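Local coordinates for cell wall surface anchor family protein (Streptococcus agalactiae serogroup V, PDB 3TW0) that forms the adhesive tip pilin of group B streptococcal pili and probably helps the bacterium attach to host surfaces, at residues I45-S50 with C360-L365. The protein carries 2 engineered substitutions. Numbering follows the deposited sequence.
Sequences IDKITS and CIYDEL. Engineered in segment 360-365: Cys360 (natural residue Lys).
Lys47 reaches across to Leu365 and Tyr362, and its side chain makes nearly all of the contact from helix 33-48. Its methylene CD lies 4.0 Å from CD1 of Leu365. The amine goes a little further, and Lys47 NZ comes within 4.1 Å of both CB and CD1 of Leu365. The lysine chain crosses the leucine at an oblique angle, against CD1 and CB. On another side, NZ lies 4.3 Å from CD1 of the Tyr362 ring, which it approaches at a slant. No hydrogen bond joins the two segments; the lysine chain packs on the leucine through CD, and the amine only comes near the ring. The contact is also small, with 133 Å² buried over both sides.

Lys47 can span the distance because CG sits anti to the backbone N (chi1 -169°), which sends the chain out from its helix. Bends at chi3 and chi4 then set the position of NZ. Leu365 is buried and faces the lysine, while Tyr362 is exposed and brings only its ring near.

The two helices belong to the von Willebrand factor A-like fold, in which helices cover a central parallel sheet. Lys47 lies on helix 33-48. Helix 358-366 follows the edge strand 352-354 near the end of this fragment, the von Willebrand factor A-like part of the pilin. The contact is away from the magnesium site.

Behind Lys47, its carbonyl oxygen takes the hydroxyl of Ser50 in the carbonyl plane, with Ser50 OG to Lys47 O at 2.6 Å. Ser50 N also bonds to this oxygen. One step back, Thr49 OG1 bonds to Ile45 O at 2.8 Å, from above the carbonyl plane. Ile45 and Ile48 pack on Val56 of strand 55-61. On the other helix, Ile361 touches Val323, and the engineered Cys360 forms a disulfide with Cys353.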
loop_
_atom_site.group_PDB
_atom_site.type_symbol
_atom_site.label_atom_id
_atom_site.label_comp_id
_atom_site.label_asym_id
_atom_site.label_seq_id
_atom_site.Cartn_x
_atom_site.Cartn_y
_atom_site.Cartn_z
ATOM N N ILE A 45 12.846 -6.955 17.443
ATOM C CA ILE A 45 14.181 -7.365 17.059
ATOM C C ILE A 45 14.967 -7.859 18.281
ATOM O O ILE A 45 15.509 -8.965 18.241
ATOM C CB ILE A 45 14.965 -6.225 16.321
ATOM C CG1 ILE A 45 14.246 -5.769 15.024
ATOM C CG2 ILE A 45 16.393 -6.667 16.023
ATOM C CD1 ILE A 45 14.173 -6.806 13.880
ATOM N N ASP A 46 15.014 -7.068 19.353
ATOM C CA ASP A 46 15.783 -7.461 20.551
ATOM C C ASP A 46 15.253 -8.779 21.100
ATOM O O ASP A 46 16.036 -9.652 21.489
ATOM C CB ASP A 46 15.743 -6.397 21.653
ATOM C CG ASP A 46 16.494 -5.135 21.282
ATOM O OD1 ASP A 46 17.374 -5.182 20.384
ATOM O OD2 ASP A 46 16.194 -4.078 21.886
ATOM N N LYS A 47 13.930 -8.922 21.117
ATOM C CA LYS A 47 13.328 -10.140 21.650
ATOM C C LYS A 47 13.718 -11.356 20.811
ATOM O O LYS A 47 14.245 -12.326 21.356
ATOM C CB LYS A 47 11.806 -10.023 21.825
ATOM C CG LYS A 47 11.233 -11.219 22.632
ATOM C CD LYS A 47 9.704 -11.311 22.626
ATOM C CE LYS A 47 9.118 -10.777 23.933
ATOM N NZ LYS A 47 7.885 -11.519 24.345
ATOM N N ILE A 48 13.494 -11.292 19.497
ATOM C CA ILE A 48 13.836 -12.403 18.595
ATOM C C ILE A 48 15.312 -12.804 18.644
ATOM O O ILE A 48 15.636 -13.994 18.733
ATOM C CB ILE A 48 13.435 -12.105 17.124
ATOM C CG1 ILE A 48 11.956 -11.760 17.053
ATOM C CG2 ILE A 48 13.743 -13.306 16.192
ATOM C CD1 ILE A 48 11.619 -10.921 15.860
ATOM N N THR A 49 16.193 -11.810 18.587
ATOM C CA THR A 49 17.612 -12.075 18.493
ATOM C C THR A 49 18.259 -12.425 19.839
ATOM O O THR A 49 19.475 -12.611 19.893
ATOM C CB THR A 49 18.371 -10.878 17.897
ATOM O OG1 THR A 49 18.148 -9.721 18.716
ATOM C CG2 THR A 49 17.918 -10.603 16.459
ATOM N N SER A 50 17.464 -12.495 20.908
ATOM C CA SER A 50 17.982 -12.910 22.209
ATOM C C SER A 50 18.484 -14.348 22.090
ATOM O O SER A 50 19.575 -14.677 22.575
ATOM C CB SER A 50 16.944 -12.743 23.320
ATOM O OG SER A 50 15.815 -13.563 23.082
ATOM N N CYS A 360 -2.121 -9.223 24.364
ATOM C CA CYS A 360 -2.316 -9.881 23.073
ATOM C C CYS A 360 -0.939 -10.181 22.426
ATOM O O CYS A 360 -0.699 -11.290 21.960
ATOM C CB CYS A 360 -3.172 -8.988 22.170
ATOM S SG CYS A 360 -3.600 -9.615 20.503
ATOM N N ILE A 361 -0.035 -9.203 22.448
ATOM C CA ILE A 361 1.283 -9.353 21.815
ATOM C C ILE A 361 2.179 -10.351 22.543
ATOM O O ILE A 361 2.803 -11.208 21.901
ATOM C CB ILE A 361 2.020 -7.978 21.684
ATOM C CG1 ILE A 361 1.192 -6.987 20.863
ATOM C CG2 ILE A 361 3.460 -8.163 21.143
ATOM C CD1 ILE A 361 1.841 -5.580 20.807
ATOM N N TYR A 362 2.258 -10.236 23.875
ATOM C CA TYR A 362 2.943 -11.229 24.714
ATOM C C TYR A 362 2.426 -12.634 24.423
ATOM O O TYR A 362 3.207 -13.556 24.184
ATOM C CB TYR A 362 2.729 -10.953 26.219
ATOM C CG TYR A 362 3.652 -11.784 27.067
ATOM C CD1 TYR A 362 4.926 -11.314 27.390
ATOM C CD2 TYR A 362 3.290 -13.072 27.491
ATOM C CE1 TYR A 362 5.795 -12.071 28.127
ATOM C CE2 TYR A 362 4.163 -13.849 28.238
ATOM C CZ TYR A 362 5.409 -13.340 28.548
ATOM O OH TYR A 362 6.306 -14.090 29.253
ATOM N N ASP A 363 1.103 -12.798 24.452
ATOM C CA ASP A 363 0.517 -14.128 24.295
ATOM C C ASP A 363 0.889 -14.800 22.985
ATOM O O ASP A 363 1.258 -15.978 22.990
ATOM C CB ASP A 363 -0.994 -14.108 24.490
ATOM C CG ASP A 363 -1.396 -14.041 25.973
ATOM O OD1 ASP A 363 -0.546 -14.278 26.868
ATOM O OD2 ASP A 363 -2.579 -13.744 26.238
ATOM N N GLU A 364 0.852 -14.057 21.881
ATOM C CA GLU A 364 1.177 -14.645 20.582
ATOM C C GLU A 364 2.675 -15.029 20.463
ATOM O O GLU A 364 3.000 -16.119 19.975
ATOM C CB GLU A 364 0.690 -13.743 19.430
ATOM C CG GLU A 364 1.341 -12.333 19.357
ATOM C CD GLU A 364 0.769 -11.445 18.232
ATOM O OE1 GLU A 364 -0.209 -11.867 17.556
ATOM O OE2 GLU A 364 1.286 -10.313 18.037
ATOM N N LEU A 365 3.569 -14.155 20.948
ATOM C CA LEU A 365 5.016 -14.349 20.830
ATOM C C LEU A 365 5.551 -15.432 21.758
ATOM O O LEU A 365 6.564 -16.083 21.456
ATOM C CB LEU A 365 5.764 -13.050 21.137
ATOM C CG LEU A 365 5.679 -11.925 20.103
ATOM C CD1 LEU A 365 6.228 -10.648 20.668
ATOM C CD2 LEU A 365 6.418 -12.309 18.814
#